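PDB 3CUO: HTH-type transcriptional regulator YgaV from Escherichia coli K12, which regulates gene expression on a large scale in response to sulfide, acting as both repressor and activator and holding down many anaerobic respiratory genes when sulfide is absent. Local coordinates for residues 18-21 against 25-28; 57-62 against 66-71. All coordinates share one frame; numbering follows the deposited sequence.

Interaction 1: residues 18-21 against 25-28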
loop_
_atom_site.group_PDB
_atom_site.type_symbol
_atom_site.label_atom_id
_atom_site.label_comp_id
_atom_site.label_asym_id
_atom_site.label_seq_id
_atom_site.Cartn_x
_atom_site.Cartn_y
_atom_site.Cartn_z
ATOM N N LEU A 18 -0.098 3.975 -2.010
ATOM C CA LEU A 18 0.268 2.594 -1.899
ATOM C C LEU A 18 1.167 2.200 -3.060
ATOM O O LEU A 18 2.159 1.489 -2.919
ATOM C CB LEU A 18 -1.023 1.712 -1.817
ATOM C CG LEU A 18 -1.960 1.827 -0.618
ATOM C CD1 LEU A 18 -2.935 0.652 -0.707
ATOM C CD2 LEU A 18 -1.220 1.857 0.736
ATOM N N LYS A 19 0.864 2.694 -4.232
ATOM C CA LYS A 19 1.687 2.338 -5.387
ATOM C C LYS A 19 3.117 2.839 -5.259
ATOM O O LYS A 19 4.058 2.100 -5.594
ATOM C CB LYS A 19 1.033 2.849 -6.648
ATOM C CG LYS A 19 1.842 2.575 -7.917
ATOM C CD LYS A 19 0.906 2.493 -9.126
ATOM C CE LYS A 19 1.583 3.004 -10.424
ATOM N NZ LYS A 19 1.304 2.081 -11.626
ATOM N N ALA A 20 3.299 4.074 -4.732
ATOM C CA ALA A 20 4.631 4.589 -4.510
ATOM C C ALA A 20 5.459 3.828 -3.469
ATOM O O ALA A 20 6.689 3.895 -3.467
ATOM C CB ALA A 20 4.566 6.145 -4.123
ATOM N N MET A 21 4.790 3.204 -2.511
ATOM C CA MET A 21 5.454 2.466 -1.482
ATOM C C MET A 21 5.617 0.989 -1.893
ATOM O O MET A 21 6.274 0.259 -1.194
ATOM C CB MET A 21 4.570 2.498 -0.194
ATOM C CG MET A 21 4.299 3.925 0.395
ATOM S SD MET A 21 3.428 3.973 2.036
ATOM C CE MET A 21 4.471 3.062 3.103
ATOM N N LYS A 25 12.499 -2.420 -1.751
ATOM C CA LYS A 25 13.642 -1.596 -1.413
ATOM C C LYS A 25 13.179 -0.183 -1.007
ATOM O O LYS A 25 13.783 0.431 -0.140
ATOM C CB LYS A 25 14.610 -1.543 -2.597
ATOM C CG LYS A 25 15.159 -2.898 -3.044
ATOM C CD LYS A 25 15.917 -3.571 -1.934
ATOM C CE LYS A 25 16.548 -4.935 -2.378
ATOM N NZ LYS A 25 15.519 -5.707 -3.098
ATOM N N ARG A 26 12.092 0.297 -1.612
ATOM C CA ARG A 26 11.453 1.523 -1.150
ATOM C C ARG A 26 10.922 1.372 0.282
ATOM O O ARG A 26 11.052 2.257 1.059
ATOM C CB ARG A 26 10.353 1.942 -2.084
ATOM C CG ARG A 26 10.800 2.315 -3.432
ATOM C CD ARG A 26 9.697 3.052 -4.139
ATOM N NE ARG A 26 10.170 3.462 -5.442
ATOM C CZ ARG A 26 9.464 4.159 -6.319
ATOM N NH1 ARG A 26 8.272 4.579 -6.046
ATOM N NH2 ARG A 26 9.984 4.467 -7.484
ATOM N N LEU A 27 10.402 0.215 0.661
ATOM C CA LEU A 27 9.999 0.016 2.046
ATOM C C LEU A 27 11.160 0.027 2.991
ATOM O O LEU A 27 11.048 0.586 4.072
ATOM C CB LEU A 27 9.210 -1.316 2.278
ATOM C CG LEU A 27 7.807 -1.347 1.721
ATOM C CD1 LEU A 27 7.230 -2.743 2.017
ATOM C CD2 LEU A 27 6.841 -0.203 2.242
ATOM N N LEU A 28 12.256 -0.612 2.630
ATOM C CA LEU A 28 13.476 -0.571 3.493
ATOM C C LEU A 28 13.969 0.834 3.655
ATOM O O LEU A 28 14.325 1.276 4.753
ATOM C CB LEU A 28 14.587 -1.428 2.871
ATOM C CG LEU A 28 14.293 -2.887 2.603
ATOM C CD1 LEU A 28 15.506 -3.646 2.107
ATOM C CD2 LEU A 28 13.765 -3.477 3.916
#
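Met21 and Arg26 mark the nearest approach of the two backbones, their CA atoms 6.1 Å apart, where the C-terminal end of one helix meets the first turn of the next across a short turn. At such a junction the last carbonyls of the first helix tend to lack amide partners within it, and here a side chain of the second helix answers one of them. Arg26 NH1 donates to the backbone oxygen, Ala20 O, over 3.1 Å, and the bond is nearly straight, with an N-H...O angle of 170°. The oxygen lies at the edge of the guanidinium group and in its plane, while the donor stands somewhat tilted from the carbonyl plane of Ala20. An extended chain from CG to NE carries the guanidinium across the gap, and on the way Arg26 CD passes 3.2 Å from the same Ala20 O. The group is held a second time through NE, which bonds to His58 ND1, so that two bonds in different directions fix its rotation. Beside this polar bridge runs an apolar one. Leu27 CD2 lies 3.5 Å from Met21 O. The same methyl, Leu27 CD2, is 4.1 Å from Met21 CE. A bend at the last torsion of Met21 (chi3 59°) turns its methyl toward Leu27, and the two side chains cross at about a right angle. Ile89 and Leu93 of helix 84-97 cover Met21 and Leu27 respectively, and Leu27 also packs on Ala14 of the second subunit. The pair forms part of the N-terminal helical region of an ArsR-type winged helix-turn-helix domain, where helix 11-21 also meets the second subunit.

Interaction 2: residues 57-62 against 66-71; sequences QHLARM and GLIDSQ
Leu59 meets Ile68 where helix 52-64 turns one flank to the strand that follows it. Its methyl CD2 presses on Ile68 CD1 at 3.5 Å, closer than two methyls normally settle, with the two side chains crossing at about a right angle. The same isoleucine methyl, CD1, lies 3.4 Å from the backbone oxygen Leu59 O, so the branch rests on both the side chain and the main chain of this helical turn. Ile68 brings CG1 there by setting it between its backbone N and carbonyl carbon (chi1 65°). One turn on, Met62 offers CB to that branch, 4.0 Å from Ile68 CG1, while Met62 CG and SD each come 4.0 Å from Leu67 CD1, the two chains crossing at a slant. An alanine at position 68 removes both CG1 and CD1, which would probably leave Leu59 CD2 without its partner and open a gap beside Met62 CB. The principle illustrated is that of the winged helix-turn-helix: the second helix of the predicted DNA-binding motif runs almost directly into the first strand of the wing hairpin, and apolar residues at the turn and the strand's first position, Leu67 and Ile68, pack back on the helix. Met62 also supplies the backbone link, Leu67 N donating to Met62 O over 3.0 Å with an N-H...O angle of 149°. Gly66 makes the reversal possible through a Schellman motif; a side chain at its positive phi of 93° would collide with the carbonyl oxygen before it. Farther out, Leu30 and Leu33 of helix 24-33 close over Ile68, and Tyr79 of the partner strand touches both Leu59 and Ile68.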
loop_
_atom_site.group_PDB
_atom_site.type_symbol
_atom_site.label_atom_id
_atom_site.label_comp_id
_atom_site.label_asym_id
_atom_site.label_seq_id
_atom_site.Cartn_x
_atom_site.Cartn_y
_atom_site.Cartn_z
ATOM N N GLN A 57 17.405 7.253 -7.862
ATOM C CA GLN A 57 16.183 7.296 -8.689
ATOM C C GLN A 57 14.966 6.978 -7.891
ATOM O O GLN A 57 13.995 7.637 -8.069
ATOM C CB GLN A 57 16.197 6.320 -9.903
ATOM C CG GLN A 57 16.645 6.975 -11.192
ATOM C CD GLN A 57 17.220 5.986 -12.167
ATOM O OE1 GLN A 57 18.120 6.311 -12.986
ATOM N NE2 GLN A 57 16.756 4.752 -12.064
ATOM N N HIS A 58 14.999 5.942 -7.058
ATOM C CA HIS A 58 13.883 5.642 -6.152
ATOM C C HIS A 58 13.615 6.896 -5.276
ATOM O O HIS A 58 12.502 7.355 -5.164
ATOM C CB HIS A 58 14.152 4.420 -5.243
ATOM C CG HIS A 58 14.050 3.069 -5.934
ATOM N ND1 HIS A 58 12.849 2.465 -6.251
ATOM C CD2 HIS A 58 15.004 2.180 -6.279
ATOM C CE1 HIS A 58 13.066 1.277 -6.790
ATOM N NE2 HIS A 58 14.370 1.080 -6.821
ATOM N N LEU A 59 14.640 7.445 -4.668
ATOM C CA LEU A 59 14.461 8.660 -3.840
ATOM C C LEU A 59 13.789 9.844 -4.549
ATOM O O LEU A 59 12.913 10.481 -3.964
ATOM C CB LEU A 59 15.808 9.124 -3.304
ATOM C CG LEU A 59 16.318 8.142 -2.258
ATOM C CD1 LEU A 59 17.834 8.260 -2.115
ATOM C CD2 LEU A 59 15.560 8.290 -0.924
ATOM N N ALA A 60 14.239 10.146 -5.771
ATOM C CA ALA A 60 13.693 11.244 -6.595
ATOM C C ALA A 60 12.262 11.007 -6.917
ATOM O O ALA A 60 11.407 11.897 -6.768
ATOM C CB ALA A 60 14.537 11.456 -7.913
ATOM N N ARG A 61 11.943 9.753 -7.256
ATOM C CA ARG A 61 10.568 9.417 -7.520
ATOM C C ARG A 61 9.697 9.488 -6.258
ATOM O O ARG A 61 8.605 9.995 -6.333
ATOM C CB ARG A 61 10.441 8.018 -8.197
ATOM C CG ARG A 61 11.402 7.805 -9.419
ATOM C CD ARG A 61 11.062 6.490 -10.121
ATOM N NE ARG A 61 12.124 5.844 -10.934
ATOM C CZ ARG A 61 12.670 4.629 -10.688
ATOM N NH1 ARG A 61 12.352 3.889 -9.620
ATOM N NH2 ARG A 61 13.612 4.163 -11.513
ATOM N N MET A 62 10.158 8.995 -5.116
ATOM C CA MET A 62 9.361 9.104 -3.901
ATOM C C MET A 62 9.160 10.563 -3.452
ATOM O O MET A 62 8.129 10.909 -2.912
ATOM C CB MET A 62 9.998 8.278 -2.786
ATOM C CG MET A 62 9.774 6.775 -2.958
ATOM S SD MET A 62 10.219 5.734 -1.539
ATOM C CE MET A 62 11.948 5.849 -1.965
ATOM N N GLY A 66 5.595 12.730 -3.031
ATOM C CA GLY A 66 5.200 13.418 -1.810
ATOM C C GLY A 66 5.539 12.677 -0.558
ATOM O O GLY A 66 5.231 13.147 0.513
ATOM N N LEU A 67 6.227 11.533 -0.687
ATOM C CA LEU A 67 6.532 10.680 0.435
ATOM C C LEU A 67 7.687 11.214 1.288
ATOM O O LEU A 67 7.702 11.031 2.491
ATOM C CB LEU A 67 6.958 9.258 -0.027
ATOM C CG LEU A 67 5.982 8.411 -0.829
ATOM C CD1 LEU A 67 6.486 7.050 -0.724
ATOM C CD2 LEU A 67 4.592 8.560 -0.356
ATOM N N ILE A 68 8.692 11.775 0.631
ATOM C CA ILE A 68 9.927 12.167 1.325
ATOM C C ILE A 68 10.278 13.567 0.871
ATOM O O ILE A 68 9.780 14.045 -0.142
ATOM C CB ILE A 68 11.057 11.153 1.111
ATOM C CG1 ILE A 68 11.487 11.079 -0.357
ATOM C CG2 ILE A 68 10.684 9.719 1.723
ATOM C CD1 ILE A 68 12.704 10.239 -0.575
ATOM N N ASP A 69 11.061 14.283 1.652
ATOM C CA ASP A 69 11.681 15.444 1.117
ATOM C C ASP A 69 13.179 15.429 1.282
ATOM O O ASP A 69 13.732 14.479 1.845
ATOM C CB ASP A 69 11.044 16.690 1.691
ATOM C CG ASP A 69 11.319 16.903 3.150
ATOM O OD1 ASP A 69 11.841 16.024 3.825
ATOM O OD2 ASP A 69 10.945 18.007 3.606
ATOM N N SER A 70 13.837 16.453 0.740
ATOM C CA SER A 70 15.265 16.477 0.680
ATOM C C SER A 70 15.824 17.837 1.090
ATOM O O SER A 70 15.183 18.904 0.946
ATOM C CB SER A 70 15.763 15.985 -0.692
ATOM O OG SER A 70 15.350 16.846 -1.727
ATOM N N GLN A 71 17.035 17.793 1.645
ATOM C CA GLN A 71 17.793 18.996 1.974
ATOM C C GLN A 71 19.143 18.925 1.335
ATOM O O GLN A 71 19.837 17.932 1.529
ATOM C CB GLN A 71 17.932 19.137 3.488
ATOM C CG GLN A 71 16.579 19.020 4.243
ATOM C CD GLN A 71 15.913 20.366 4.624
ATOM O OE1 GLN A 71 16.585 21.294 5.130
ATOM N NE2 GLN A 71 14.593 20.452 4.443
#

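From the N terminus, interaction 1 comes first, closing the short turn between helices 11-21 and 24-33. The chain then runs through helix 41-48 before interaction 2 closes a second short turn, from helix 52-64 into strand 68-72. The two loops follow in series, neither enclosing nor crossing the other, yet their centres are only 11 Å apart and the contacts touch. Besides the Arg26-His58 bond, Arg26 CD packs against Met62 SD and Met21 CG against Leu67 CD1, while Arg26 NH2 and Arg61 NH1 bring like charges close. Through these touches the dimer-facing helices are tied to the predicted DNA-binding helix and the wing.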